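Local coordinates for DUF2019 domain-containing protein (Rhodopseudomonas palustris, PDB 2I9C) that is of unknown function but has an all-helical fold of the DUF2019 family, related to TPR proteins, which often bind other proteins, at residues A[14-18]-A[47-51]; A[22-26]-A[70-76]; A[57-63]-A[80-85]; A[90-94]-A[111-116]. All coordinates share one frame; numbering follows the deposited sequence. Where two conformers were deposited one is given.

Contact 1 of 4, residues A[14-18]-A[47-51]; sequences LVALF and IADEL
An antiparallel helical hairpin is fastened here: Leu14 and Leu17 of helix 11-30 pack with Ile47 and Leu51 of helix 34-53. The axes of the two short segments run 158° apart in direction and come within 10.3 Å. Ile47 sits mid-seam, its two branches parted between Leu14 and Leu17. Its CG2 branch is anti to the backbone N and rests 3.5 Å from Leu14 O, the carbonyl that already accepts from Phe18 N within the helix. The same methyl lies at the edge of the Phe18 ring, near its plane. The other branch, chi1 -65°, carries CD1 to Leu17, 3.8 Å from Leu17 CG, and the two side chains lie nearly perpendicular. Leu14 runs alongside Ile47 and Leu51, pointing the other way, with Leu14 CD1 4.1 Å from Leu51 CD2. Leu14 CD1 also lies against the aliphatic part of Glu50, 3.8 Å from Glu50 CG. The carboxylate of Glu50 is paired with Arg54, so its charge is answered outside this apolar seam. Phe18 also touches Leu65 and Leu80. Across the two segments the side chains meet through carbon alone, which implies that shape and the hydrophobic effect hold the hairpin together here.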
loop_
_atom_site.group_PDB
_atom_site.type_symbol
_atom_site.label_atom_id
_atom_site.label_comp_id
_atom_site.label_asym_id
_atom_site.label_seq_id
_atom_site.Cartn_x
_atom_site.Cartn_y
_atom_site.Cartn_z
ATOM N N LEU A 14 -9.215 5.622 8.715
ATOM C CA LEU A 14 -7.873 5.072 8.384
ATOM C C LEU A 14 -7.706 4.752 6.878
ATOM O O LEU A 14 -6.656 5.073 6.264
ATOM C CB LEU A 14 -7.570 3.839 9.259
ATOM C CG LEU A 14 -7.311 4.167 10.754
ATOM C CD1 LEU A 14 -7.408 2.939 11.573
ATOM C CD2 LEU A 14 -5.925 4.837 10.959
ATOM N N VAL A 15 -8.701 4.096 6.291
ATOM C CA VAL A 15 -8.662 3.833 4.836
ATOM C C VAL A 15 -8.592 5.130 4.018
ATOM O O VAL A 15 -7.799 5.241 3.074
ATOM C CB VAL A 15 -9.826 2.914 4.356
ATOM C CG1 VAL A 15 -9.758 2.698 2.840
ATOM C CG2 VAL A 15 -9.697 1.545 5.006
ATOM N N ALA A 16 -9.432 6.108 4.385
ATOM C CA ALA A 16 -9.478 7.372 3.660
ATOM C C ALA A 16 -8.117 8.046 3.849
ATOM O O ALA A 16 -7.587 8.624 2.918
ATOM C CB ALA A 16 -10.642 8.297 4.165
ATOM N N LEU A 17 -7.565 8.018 5.074
ATOM C CA LEU A 17 -6.275 8.706 5.285
ATOM C C LEU A 17 -5.133 7.963 4.557
ATOM O O LEU A 17 -4.237 8.583 4.004
ATOM C CB LEU A 17 -5.964 8.854 6.782
ATOM C CG LEU A 17 -4.688 9.630 7.119
ATOM C CD1 LEU A 17 -4.841 11.160 6.698
ATOM C CD2 LEU A 17 -4.399 9.482 8.659
ATOM N N PHE A 18 -5.178 6.636 4.565
ATOM C CA PHE A 18 -4.217 5.845 3.795
ATOM C C PHE A 18 -4.209 6.342 2.323
ATOM O O PHE A 18 -3.144 6.550 1.736
ATOM C CB PHE A 18 -4.591 4.352 3.861
ATOM C CG PHE A 18 -3.605 3.422 3.142
ATOM C CD1 PHE A 18 -2.647 2.697 3.859
ATOM C CD2 PHE A 18 -3.654 3.280 1.760
ATOM C CE1 PHE A 18 -1.766 1.827 3.200
ATOM C CE2 PHE A 18 -2.786 2.437 1.081
ATOM C CZ PHE A 18 -1.843 1.703 1.804
ATOM N N ILE A 47 -0.500 3.637 9.641
ATOM C CA ILE A 47 -1.908 3.315 9.349
ATOM C C ILE A 47 -2.115 1.811 9.143
ATOM O O ILE A 47 -3.041 1.240 9.718
ATOM C CB ILE A 47 -2.466 4.121 8.139
ATOM C CG1 ILE A 47 -2.504 5.633 8.465
ATOM C CG2 ILE A 47 -3.885 3.659 7.783
ATOM C CD1 ILE A 47 -2.525 6.534 7.199
ATOM N N ALA A 48 -1.253 1.182 8.345
ATOM C CA ALA A 48 -1.362 -0.244 8.057
ATOM C C ALA A 48 -1.162 -1.071 9.307
ATOM O O ALA A 48 -1.891 -2.043 9.501
ATOM C CB ALA A 48 -0.377 -0.662 6.999
ATOM N N ASP A 49 -0.204 -0.679 10.164
ATOM C CA ASP A 49 0.022 -1.367 11.466
ATOM C C ASP A 49 -1.154 -1.263 12.402
ATOM O O ASP A 49 -1.500 -2.225 13.090
ATOM C CB ASP A 49 1.274 -0.845 12.180
ATOM C CG ASP A 49 2.558 -1.423 11.589
ATOM O OD1 ASP A 49 2.477 -2.246 10.632
ATOM O OD2 ASP A 49 3.634 -1.020 12.050
ATOM N N GLU A 50 -1.783 -0.089 12.432
ATOM C CA GLU A 50 -2.985 0.080 13.244
ATOM C C GLU A 50 -4.137 -0.825 12.716
ATOM O O GLU A 50 -4.836 -1.463 13.488
ATOM C CB GLU A 50 -3.416 1.562 13.295
ATOM C CG GLU A 50 -4.747 1.804 14.037
ATOM C CD GLU A 50 -4.701 1.459 15.528
ATOM O OE1 GLU A 50 -3.606 1.411 16.166
ATOM O OE2 GLU A 50 -5.777 1.216 16.082
ATOM N N LEU A 51 -4.330 -0.852 11.403
ATOM C CA LEU A 51 -5.410 -1.645 10.823
ATOM C C LEU A 51 -5.124 -3.129 11.110
ATOM O O LEU A 51 -6.015 -3.873 11.486
ATOM C CB LEU A 51 -5.492 -1.412 9.309
ATOM C CG LEU A 51 -6.131 -0.107 8.857
ATOM C CD1 LEU A 51 -5.793 0.154 7.394
ATOM C CD2 LEU A 51 -7.640 -0.208 9.030
#

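Contact 2 of 4, residues A[22-26]-A[70-76]; sequences TVEQD and NMQVRLQ. With ACT (acetate ion), chain B.
The backbones of helix segment 22-26 and helix segment 71-76 cross at 123°, their axes 8.1 Å apart, with Thr22 CA 5.3 Å from Val73 CA. In one of its two conformers, Thr22 holds its methyl CG2 anti to the backbone N and 3.4 Å from Gln72 O, and its hydroxyl is hydrogen-bonded to Phe18 O in its own helix. Beside it, Val23 CG2 meets Val73 CG2 at 3.6 Å.

Two polar links flank this apolar patch. Gln72 NE2 donates to Gln25 OE1 at 3.2 Å, and the bond is nearly straight at 175°. The donor lies in the carbonyl plane of Gln25, and the acceptor lies in the amide plane of Gln72, although the two amides are turned 75° against each other. The bend of Gln72 at chi2 brings its amide across to Gln25, while Gln72 OE1 is held by Gln104.

Asn70 is the N-cap of helix 71-79, its OD1 accepting from Val73 N at 3.2 Å. The other end of its amide, ND2, gives a weak bond to Asp26 OD2, with the carboxylate and amide planes almost perpendicular. A water donates to Asp26 OD2 and accepts at 2.9 Å from the backbone N of Met71, a selenomethionine here. Asp26 thus faces the first turn of the helix, where the helix dipole would probably favour its negative charge. Elsewhere on this helix, Arg74 NH1 donates to an acetate ion, probably from the crystallisation liquor, which Gln92 also holds. Met44 of helix 34-53 touches Gln25.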
loop_
_atom_site.group_PDB
_atom_site.type_symbol
_atom_site.label_atom_id
_atom_site.label_comp_id
_atom_site.label_asym_id
_atom_site.label_seq_id
_atom_site.Cartn_x
_atom_site.Cartn_y
_atom_site.Cartn_z
ATOM N N THR A 22 -0.964 8.390 0.462
ATOM C CA THR A 22 -0.324 7.705 -0.634
ATOM C C THR A 22 -0.474 8.456 -1.984
ATOM O O THR A 22 0.439 8.436 -2.833
ATOM C CB THR A 22 -0.838 6.279 -0.609
ATOM O OG1 THR A 22 -0.693 5.809 0.747
ATOM C CG2 THR A 22 -0.059 5.388 -1.536
ATOM N N VAL A 23 -1.600 9.151 -2.172
ATOM C CA VAL A 23 -1.691 10.149 -3.280
ATOM C C VAL A 23 -0.577 11.196 -3.108
ATOM O O VAL A 23 0.142 11.538 -4.042
ATOM C CB VAL A 23 -3.081 10.835 -3.272
ATOM C CG1 VAL A 23 -3.075 12.158 -4.050
ATOM C CG2 VAL A 23 -4.136 9.869 -3.871
ATOM N N GLU A 24 -0.440 11.728 -1.897
ATOM C CA GLU A 24 0.609 12.687 -1.641
ATOM C C GLU A 24 2.015 12.099 -1.789
ATOM O O GLU A 24 2.913 12.817 -2.204
ATOM C CB GLU A 24 0.411 13.357 -0.293
ATOM C CG GLU A 24 -0.843 14.267 -0.286
ATOM C CD GLU A 24 -1.086 14.936 1.075
ATOM O OE1 GLU A 24 -0.094 15.194 1.809
ATOM O OE2 GLU A 24 -2.280 15.196 1.404
ATOM N N GLN A 25 2.208 10.812 -1.485
ATOM C CA GLN A 25 3.466 10.104 -1.865
ATOM C C GLN A 25 3.761 10.212 -3.351
ATOM O O GLN A 25 4.855 10.624 -3.760
ATOM C CB GLN A 25 3.457 8.622 -1.468
ATOM C CG GLN A 25 3.630 8.352 0.057
ATOM C CD GLN A 25 3.371 6.898 0.360
ATOM O OE1 GLN A 25 3.536 6.061 -0.506
ATOM N NE2 GLN A 25 2.909 6.592 1.556
ATOM N N ASP A 26 2.767 9.890 -4.158
ATOM C CA ASP A 26 2.877 9.985 -5.594
ATOM C C ASP A 26 3.262 11.412 -5.980
ATOM O O ASP A 26 4.213 11.602 -6.720
ATOM C CB ASP A 26 1.538 9.609 -6.253
ATOM C CG ASP A 26 1.681 9.332 -7.725
ATOM O OD1 ASP A 26 2.689 8.678 -8.095
ATOM O OD2 ASP A 26 0.783 9.746 -8.515
ATOM N N ASN A 70 -5.157 6.193 -8.628
ATOM C CA ASN A 70 -3.802 6.649 -8.401
ATOM C C ASN A 70 -2.949 5.389 -8.290
ATOM O O ASN A 70 -3.310 4.459 -7.578
ATOM C CB ASN A 70 -3.672 7.539 -7.155
ATOM C CG ASN A 70 -2.251 8.055 -6.961
ATOM O OD1 ASN A 70 -1.370 7.307 -6.540
ATOM N ND2 ASN A 70 -2.033 9.349 -7.211
HETATM N N MSE A 71 -1.867 5.329 -9.035
HETATM C CA MSE A 71 -1.133 4.055 -9.156
HETATM C C MSE A 71 -0.332 3.780 -7.891
HETATM O O MSE A 71 -0.127 2.605 -7.504
HETATM C CB MSE A 71 -0.186 4.075 -10.365
HETATM C CG MSE A 71 0.314 2.669 -10.782
HETATM SE SE MSE A 71 -1.287 1.517 -11.325
HETATM C CE MSE A 71 -1.654 2.188 -13.151
ATOM N N GLN A 72 0.140 4.839 -7.247
ATOM C CA GLN A 72 0.810 4.653 -5.968
ATOM C C GLN A 72 -0.136 4.070 -4.901
ATOM O O GLN A 72 0.276 3.228 -4.098
ATOM C CB GLN A 72 1.456 5.973 -5.490
ATOM C CG GLN A 72 2.356 5.834 -4.185
ATOM C CD GLN A 72 3.671 5.108 -4.441
ATOM O OE1 GLN A 72 3.988 4.766 -5.582
ATOM N NE2 GLN A 72 4.469 4.913 -3.373
ATOM N N VAL A 73 -1.387 4.553 -4.865
ATOM C CA VAL A 73 -2.384 4.043 -3.926
ATOM C C VAL A 73 -2.594 2.547 -4.215
ATOM O O VAL A 73 -2.555 1.735 -3.302
ATOM C CB VAL A 73 -3.727 4.849 -3.999
ATOM C CG1 VAL A 73 -4.777 4.302 -3.034
ATOM C CG2 VAL A 73 -3.452 6.319 -3.605
ATOM N N ARG A 74 -2.826 2.208 -5.479
ATOM C CA ARG A 74 -3.086 0.830 -5.849
ATOM C C ARG A 74 -1.918 -0.080 -5.470
ATOM O O ARG A 74 -2.150 -1.187 -4.970
ATOM C CB ARG A 74 -3.354 0.731 -7.359
ATOM C CG ARG A 74 -4.658 1.425 -7.791
ATOM C CD ARG A 74 -5.009 1.067 -9.257
ATOM N NE ARG A 74 -6.275 1.710 -9.654
ATOM C CZ ARG A 74 -7.009 1.380 -10.707
ATOM N NH1 ARG A 74 -6.644 0.393 -11.506
ATOM N NH2 ARG A 74 -8.139 2.042 -10.969
ATOM N N LEU A 75 -0.689 0.364 -5.778
ATOM C CA LEU A 75 0.542 -0.385 -5.474
ATOM C C LEU A 75 0.685 -0.662 -3.983
ATOM O O LEU A 75 0.900 -1.793 -3.543
ATOM C CB LEU A 75 1.808 0.371 -5.962
ATOM C CG LEU A 75 3.157 -0.227 -5.511
ATOM C CD1 LEU A 75 3.427 -1.547 -6.170
ATOM C CD2 LEU A 75 4.250 0.776 -5.911
ATOM N N GLN A 76 0.570 0.386 -3.195
ATOM C CA GLN A 76 0.767 0.261 -1.766
ATOM C C GLN A 76 -0.326 -0.586 -1.126
ATOM O O GLN A 76 -0.055 -1.340 -0.224
ATOM C CB GLN A 76 0.875 1.638 -1.099
ATOM C CG GLN A 76 2.230 2.335 -1.405
ATOM C CD GLN A 76 3.409 1.410 -1.198
ATOM O OE1 GLN A 76 3.598 0.881 -0.116
ATOM N NE2 GLN A 76 4.205 1.208 -2.244
HETATM C C ACT B . -3.955 -1.324 -12.888
HETATM O O ACT B . -4.114 -1.231 -11.614
HETATM O OXT ACT B . -4.906 -1.430 -13.841
HETATM C CH3 ACT B . -2.549 -1.358 -13.179
HETATM O O HOH W 1 -0.801 7.796 -10.188
#

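Contact 3 of 4, residues A[57-63]-A[80-85]; sequences DQRTALL and LTLAVA
Asp57 OD1 is gripped by two donors of Arg59, whose side chain also packs on Ala83 and Val84 and against the carbonyl of Leu80. Arg59 NE donates to it at 3.0 Å on the syn lone pair, and Arg59 N reaches its anti side, closing an Asx turn. Arg59 NH2 meets the second oxygen, Asp57 OD2, at 2.8 Å, again on the syn lone pair. This side-on salt bridge lies close to the guanidinium plane and should fix the rotation of both groups. A bend at chi3, -63°, turns the guanidinium back toward Asp57. Arg59 NH2 also donates to Lys123 O, which ties in the C-terminal residue.

The ion pair sits at the start of the 3-10 segment 58-63, between helices 34-53 and 71-79. It faces the loop 80-85, which leads into helix 86-99. Arg59 CD lies 3.5 Å from Leu80 O, and Arg59 NH2 is 3.7 Å from Ala83 CB. Val84 CG1 rests against the Asp57 carboxylate, while Val84 CB approaches Thr60 OG1. Thr81 CG2 fits against the backbone, 3.3 Å from Arg59 O, and also lies near Leu62 CB. Thr81 OG1 sits between the backbone N and the carbonyl carbon (chi1 54°), which turns it back to bond with Ala77 O. At the far end, Leu63 CD2 packs 3.9 Å from Ala85 CB, the N-cap residue of helix 86-99. Phe18 of helix 11-30 touches both Leu62 and Leu80.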
loop_
_atom_site.group_PDB
_atom_site.type_symbol
_atom_site.label_atom_id
_atom_site.label_comp_id
_atom_site.label_asym_id
_atom_site.label_seq_id
_atom_site.Cartn_x
_atom_site.Cartn_y
_atom_site.Cartn_z
ATOM N N ASP A 57 -7.753 -8.495 11.532
ATOM C CA ASP A 57 -6.771 -7.884 10.644
ATOM C C ASP A 57 -7.470 -6.969 9.614
ATOM O O ASP A 57 -7.895 -7.426 8.530
ATOM C CB ASP A 57 -5.902 -8.958 9.968
ATOM C CG ASP A 57 -4.664 -8.390 9.340
ATOM O OD1 ASP A 57 -4.667 -7.212 8.964
ATOM O OD2 ASP A 57 -3.688 -9.154 9.194
ATOM N N GLN A 58 -7.603 -5.686 9.968
ATOM C CA GLN A 58 -8.427 -4.773 9.160
ATOM C C GLN A 58 -7.634 -4.219 7.972
ATOM O O GLN A 58 -8.134 -3.403 7.246
ATOM C CB GLN A 58 -9.010 -3.620 9.999
ATOM C CG GLN A 58 -10.145 -4.028 10.932
ATOM C CD GLN A 58 -11.270 -4.704 10.190
ATOM O OE1 GLN A 58 -11.801 -4.176 9.177
ATOM N NE2 GLN A 58 -11.646 -5.896 10.670
ATOM N N ARG A 59 -6.417 -4.719 7.733
ATOM C CA ARG A 59 -5.779 -4.439 6.427
ATOM C C ARG A 59 -6.680 -4.873 5.258
ATOM O O ARG A 59 -6.549 -4.370 4.142
ATOM C CB ARG A 59 -4.402 -5.121 6.322
ATOM C CG ARG A 59 -3.329 -4.478 7.183
ATOM C CD ARG A 59 -1.985 -5.245 7.114
ATOM N NE ARG A 59 -2.065 -6.622 7.636
ATOM C CZ ARG A 59 -1.034 -7.473 7.675
ATOM N NH1 ARG A 59 0.150 -7.071 7.291
ATOM N NH2 ARG A 59 -1.180 -8.699 8.137
ATOM N N THR A 60 -7.559 -5.839 5.509
ATOM C CA THR A 60 -8.572 -6.260 4.564
ATOM C C THR A 60 -9.393 -5.069 4.021
ATOM O O THR A 60 -9.828 -5.060 2.864
ATOM C CB THR A 60 -9.510 -7.319 5.227
ATOM O OG1 THR A 60 -8.757 -8.521 5.416
ATOM C CG2 THR A 60 -10.637 -7.670 4.315
ATOM N N ALA A 61 -9.557 -4.035 4.836
ATOM C CA ALA A 61 -10.319 -2.902 4.391
ATOM C C ALA A 61 -9.610 -2.113 3.267
ATOM O O ALA A 61 -10.283 -1.356 2.555
ATOM C CB ALA A 61 -10.647 -1.982 5.605
ATOM N N LEU A 62 -8.280 -2.299 3.092
ATOM C CA LEU A 62 -7.538 -1.596 2.016
ATOM C C LEU A 62 -7.808 -2.150 0.617
ATOM O O LEU A 62 -7.452 -1.532 -0.399
ATOM C CB LEU A 62 -6.008 -1.625 2.280
ATOM C CG LEU A 62 -5.583 -0.977 3.599
ATOM C CD1 LEU A 62 -4.096 -1.348 3.894
ATOM C CD2 LEU A 62 -5.843 0.547 3.524
ATOM N N LEU A 63 -8.401 -3.340 0.563
ATOM C CA LEU A 63 -8.794 -3.920 -0.698
ATOM C C LEU A 63 -9.702 -2.964 -1.528
ATOM O O LEU A 63 -9.634 -2.986 -2.758
ATOM C CB LEU A 63 -9.466 -5.290 -0.467
ATOM C CG LEU A 63 -8.651 -6.525 -0.015
ATOM C CD1 LEU A 63 -9.598 -7.706 0.230
ATOM C CD2 LEU A 63 -7.636 -6.952 -1.106
ATOM N N LEU A 80 0.409 -4.105 0.803
ATOM C CA LEU A 80 0.039 -4.233 2.226
ATOM C C LEU A 80 -1.133 -5.185 2.470
ATOM O O LEU A 80 -1.537 -5.402 3.624
ATOM C CB LEU A 80 -0.287 -2.833 2.825
ATOM C CG LEU A 80 0.991 -2.008 3.098
ATOM C CD1 LEU A 80 0.689 -0.538 3.420
ATOM C CD2 LEU A 80 1.740 -2.620 4.255
ATOM N N THR A 81 -1.702 -5.744 1.403
ATOM C CA THR A 81 -2.721 -6.773 1.583
ATOM C C THR A 81 -2.260 -8.168 1.170
ATOM O O THR A 81 -3.076 -9.106 1.163
ATOM C CB THR A 81 -4.059 -6.417 0.889
ATOM O OG1 THR A 81 -3.846 -6.107 -0.494
ATOM C CG2 THR A 81 -4.689 -5.221 1.541
ATOM N N LEU A 82 -0.989 -8.333 0.812
ATOM C CA LEU A 82 -0.505 -9.680 0.434
ATOM C C LEU A 82 -0.722 -10.709 1.551
ATOM O O LEU A 82 -0.971 -11.861 1.270
ATOM C CB LEU A 82 0.971 -9.676 0.024
ATOM C CG LEU A 82 1.271 -9.127 -1.377
ATOM C CD1 LEU A 82 2.721 -8.566 -1.412
ATOM C CD2 LEU A 82 1.105 -10.247 -2.391
ATOM N N ALA A 83 -0.657 -10.283 2.811
ATOM C CA ALA A 83 -0.816 -11.232 3.901
ATOM C C ALA A 83 -2.265 -11.632 4.079
ATOM O O ALA A 83 -2.544 -12.798 4.318
ATOM C CB ALA A 83 -0.245 -10.679 5.207
ATOM N N VAL A 84 -3.188 -10.678 3.970
ATOM C CA VAL A 84 -4.592 -10.964 4.265
ATOM C C VAL A 84 -5.365 -11.467 3.049
ATOM O O VAL A 84 -6.446 -12.036 3.199
ATOM C CB VAL A 84 -5.333 -9.759 4.911
ATOM C CG1 VAL A 84 -4.708 -9.402 6.246
ATOM C CG2 VAL A 84 -5.376 -8.515 3.957
ATOM N N ALA A 85 -4.834 -11.237 1.846
ATOM C CA ALA A 85 -5.546 -11.586 0.604
ATOM C C ALA A 85 -4.514 -11.862 -0.482
ATOM O O ALA A 85 -4.366 -11.055 -1.420
ATOM C CB ALA A 85 -6.479 -10.455 0.185
#

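Contact 4 of 4, residues A[90-94]-A[111-116]; sequences REQLE and CLDLLD. With ACT (acetate ion), chain B.
Arg90 and Asp116 form a salt bridge between helices 86-99 and 104-117, with Arg90 NH2 2.7 Å from Asp116 OD1. This bond uses the syn lone pair of OD1, but it is bent, at 134°, and the oxygen lies 27° out of the guanidinium plane. Two weak bonds accompany it, Arg90 NH1 to the same oxygen and Arg90 NH2 to Asp116 OD2. Within its own helix, Arg90 NE donates to Glu94 OE2, one turn on, at 3.1 Å, meeting the oxygen from above the carboxylate plane. One arginine thus joins two acids in a network, which would offset their like charges. Arg90 can span the gap because its chain is extended from CG to NE.

Leu112 backs this network. Its CD2 methyl lies over the centre of one guanidinium face, 3.9 Å from the plane, and its CD1 is 3.7 Å from Glu94 CG. Further in, Leu93 and Leu112 lie side by side and point opposite ways, with Leu93 CD1 3.9 Å from Leu112 CD2. Leu93 CD1 also touches Cys111 SG, in one of two conformers of the cysteine, and, more loosely, Leu115 CD1.

The segment axes run 136° apart in direction and come no closer than 11.0 Å. Leu82, in the loop before helix 86-99, touches Leu115. Leu93 packs on Leu75 and Ala78 of helix 71-79, which joins this helix pair to the preceding helix.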
loop_
_atom_site.group_PDB
_atom_site.type_symbol
_atom_site.label_atom_id
_atom_site.label_comp_id
_atom_site.label_asym_id
_atom_site.label_seq_id
_atom_site.Cartn_x
_atom_site.Cartn_y
_atom_site.Cartn_z
ATOM N N ARG A 90 -1.866 -10.347 -5.247
ATOM C CA ARG A 90 -0.960 -10.785 -6.312
ATOM C C ARG A 90 -1.540 -10.381 -7.704
ATOM O O ARG A 90 -0.823 -9.875 -8.565
ATOM C CB ARG A 90 -0.681 -12.310 -6.236
ATOM C CG ARG A 90 0.169 -12.782 -7.402
ATOM C CD ARG A 90 0.615 -14.262 -7.400
ATOM N NE ARG A 90 1.760 -14.330 -8.325
ATOM C CZ ARG A 90 3.045 -14.409 -7.968
ATOM N NH1 ARG A 90 3.395 -14.494 -6.681
ATOM N NH2 ARG A 90 3.980 -14.426 -8.918
ATOM N N GLU A 91 -2.838 -10.618 -7.893
ATOM C CA GLU A 91 -3.547 -10.223 -9.119
ATOM C C GLU A 91 -3.421 -8.717 -9.424
ATOM O O GLU A 91 -3.202 -8.318 -10.581
ATOM C CB GLU A 91 -5.015 -10.639 -9.014
ATOM C CG GLU A 91 -5.891 -10.300 -10.251
ATOM C CD GLU A 91 -7.406 -10.598 -10.054
ATOM O OE1 GLU A 91 -7.997 -10.203 -9.002
ATOM O OE2 GLU A 91 -8.007 -11.216 -10.986
ATOM N N GLN A 92 -3.588 -7.884 -8.406
ATOM C CA GLN A 92 -3.410 -6.444 -8.575
ATOM C C GLN A 92 -1.950 -6.101 -8.902
ATOM O O GLN A 92 -1.699 -5.344 -9.812
ATOM C CB GLN A 92 -3.903 -5.653 -7.358
ATOM C CG GLN A 92 -3.695 -4.117 -7.448
ATOM C CD GLN A 92 -4.345 -3.457 -8.643
ATOM O OE1 GLN A 92 -5.391 -3.915 -9.160
ATOM N NE2 GLN A 92 -3.729 -2.375 -9.108
ATOM N N LEU A 93 -0.993 -6.722 -8.234
ATOM C CA LEU A 93 0.388 -6.428 -8.561
ATOM C C LEU A 93 0.679 -6.796 -9.997
ATOM O O LEU A 93 1.435 -6.098 -10.652
ATOM C CB LEU A 93 1.345 -7.148 -7.603
ATOM C CG LEU A 93 1.368 -6.716 -6.136
ATOM C CD1 LEU A 93 2.295 -7.655 -5.343
ATOM C CD2 LEU A 93 1.872 -5.241 -6.030
ATOM N N GLU A 94 0.109 -7.918 -10.465
ATOM C CA GLU A 94 0.296 -8.391 -11.825
ATOM C C GLU A 94 -0.276 -7.394 -12.819
ATOM O O GLU A 94 0.359 -7.137 -13.811
ATOM C CB GLU A 94 -0.292 -9.792 -12.019
ATOM C CG GLU A 94 0.592 -10.876 -11.325
ATOM C CD GLU A 94 0.012 -12.288 -11.309
ATOM O OE1 GLU A 94 -1.228 -12.484 -11.455
ATOM O OE2 GLU A 94 0.826 -13.213 -11.102
ATOM N N CYS A 111 8.475 -6.895 -6.233
ATOM C CA CYS A 111 7.651 -7.548 -5.219
ATOM C C CYS A 111 7.291 -8.976 -5.620
ATOM O O CYS A 111 7.423 -9.898 -4.821
ATOM C CB CYS A 111 6.361 -6.775 -4.953
ATOM S SG CYS A 111 5.572 -7.341 -3.473
ATOM N N LEU A 112 6.831 -9.132 -6.855
ATOM C CA LEU A 112 6.458 -10.426 -7.371
ATOM C C LEU A 112 7.688 -11.375 -7.514
ATOM O O LEU A 112 7.596 -12.569 -7.205
ATOM C CB LEU A 112 5.708 -10.245 -8.690
ATOM C CG LEU A 112 4.303 -9.673 -8.616
ATOM C CD1 LEU A 112 3.799 -9.431 -10.059
ATOM C CD2 LEU A 112 3.340 -10.555 -7.796
ATOM N N ASP A 113 8.829 -10.843 -7.925
ATOM C CA ASP A 113 10.098 -11.632 -7.951
ATOM C C ASP A 113 10.443 -12.171 -6.553
ATOM O O ASP A 113 10.712 -13.352 -6.387
ATOM C CB ASP A 113 11.264 -10.795 -8.521
ATOM C CG ASP A 113 11.087 -10.482 -10.014
ATOM O OD1 ASP A 113 10.272 -11.174 -10.670
ATOM O OD2 ASP A 113 11.731 -9.536 -10.536
ATOM N N LEU A 114 10.365 -11.307 -5.543
ATOM C CA LEU A 114 10.649 -11.697 -4.173
ATOM C C LEU A 114 9.644 -12.749 -3.702
ATOM O O LEU A 114 10.012 -13.703 -3.049
ATOM C CB LEU A 114 10.616 -10.462 -3.254
ATOM C CG LEU A 114 11.746 -9.432 -3.435
ATOM C CD1 LEU A 114 11.387 -8.075 -2.804
ATOM C CD2 LEU A 114 12.968 -10.039 -2.795
ATOM N N LEU A 115 8.371 -12.553 -4.045
ATOM C CA LEU A 115 7.319 -13.518 -3.711
ATOM C C LEU A 115 7.558 -14.891 -4.334
ATOM O O LEU A 115 7.296 -15.912 -3.716
ATOM C CB LEU A 115 5.957 -12.984 -4.187
ATOM C CG LEU A 115 5.340 -11.944 -3.280
ATOM C CD1 LEU A 115 4.102 -11.329 -3.916
ATOM C CD2 LEU A 115 5.024 -12.572 -1.914
ATOM N N ASP A 116 8.027 -14.897 -5.571
ATOM C CA ASP A 116 8.317 -16.129 -6.305
ATOM C C ASP A 116 9.563 -16.852 -5.778
ATOM O O ASP A 116 9.658 -18.067 -5.908
ATOM C CB ASP A 116 8.422 -15.859 -7.815
ATOM C CG ASP A 116 7.081 -15.445 -8.430
ATOM O OD1 ASP A 116 6.030 -15.805 -7.864
ATOM O OD2 ASP A 116 7.073 -14.772 -9.489
HETATM C C ACT B . -3.955 -1.324 -12.888
HETATM O O ACT B . -4.114 -1.231 -11.614
HETATM O OXT ACT B . -4.906 -1.430 -13.841
HETATM C CH3 ACT B . -2.549 -1.358 -13.179
#

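From the N terminus, helix 11-30 enters contact 1 and then contact 2. Contact 1 closes the hairpin with helix 34-53. Contact 2 is longer in range: it skips that helix in the sequence to reach helix 71-79, so the two contacts cross along the chain. Contact 3 joins the loops on either side of helix 71-79 and crosses contact 2 as well. Contact 4 follows in series and closes the last hairpin, helices 86-99 and 104-117. Phe18 links contact 1 to contacts 2 and 3, and Leu82 links contact 3 to contact 4. Contacts 1 and 4 lie on opposite sides of the chain's centre, about 22 Å apart between centres.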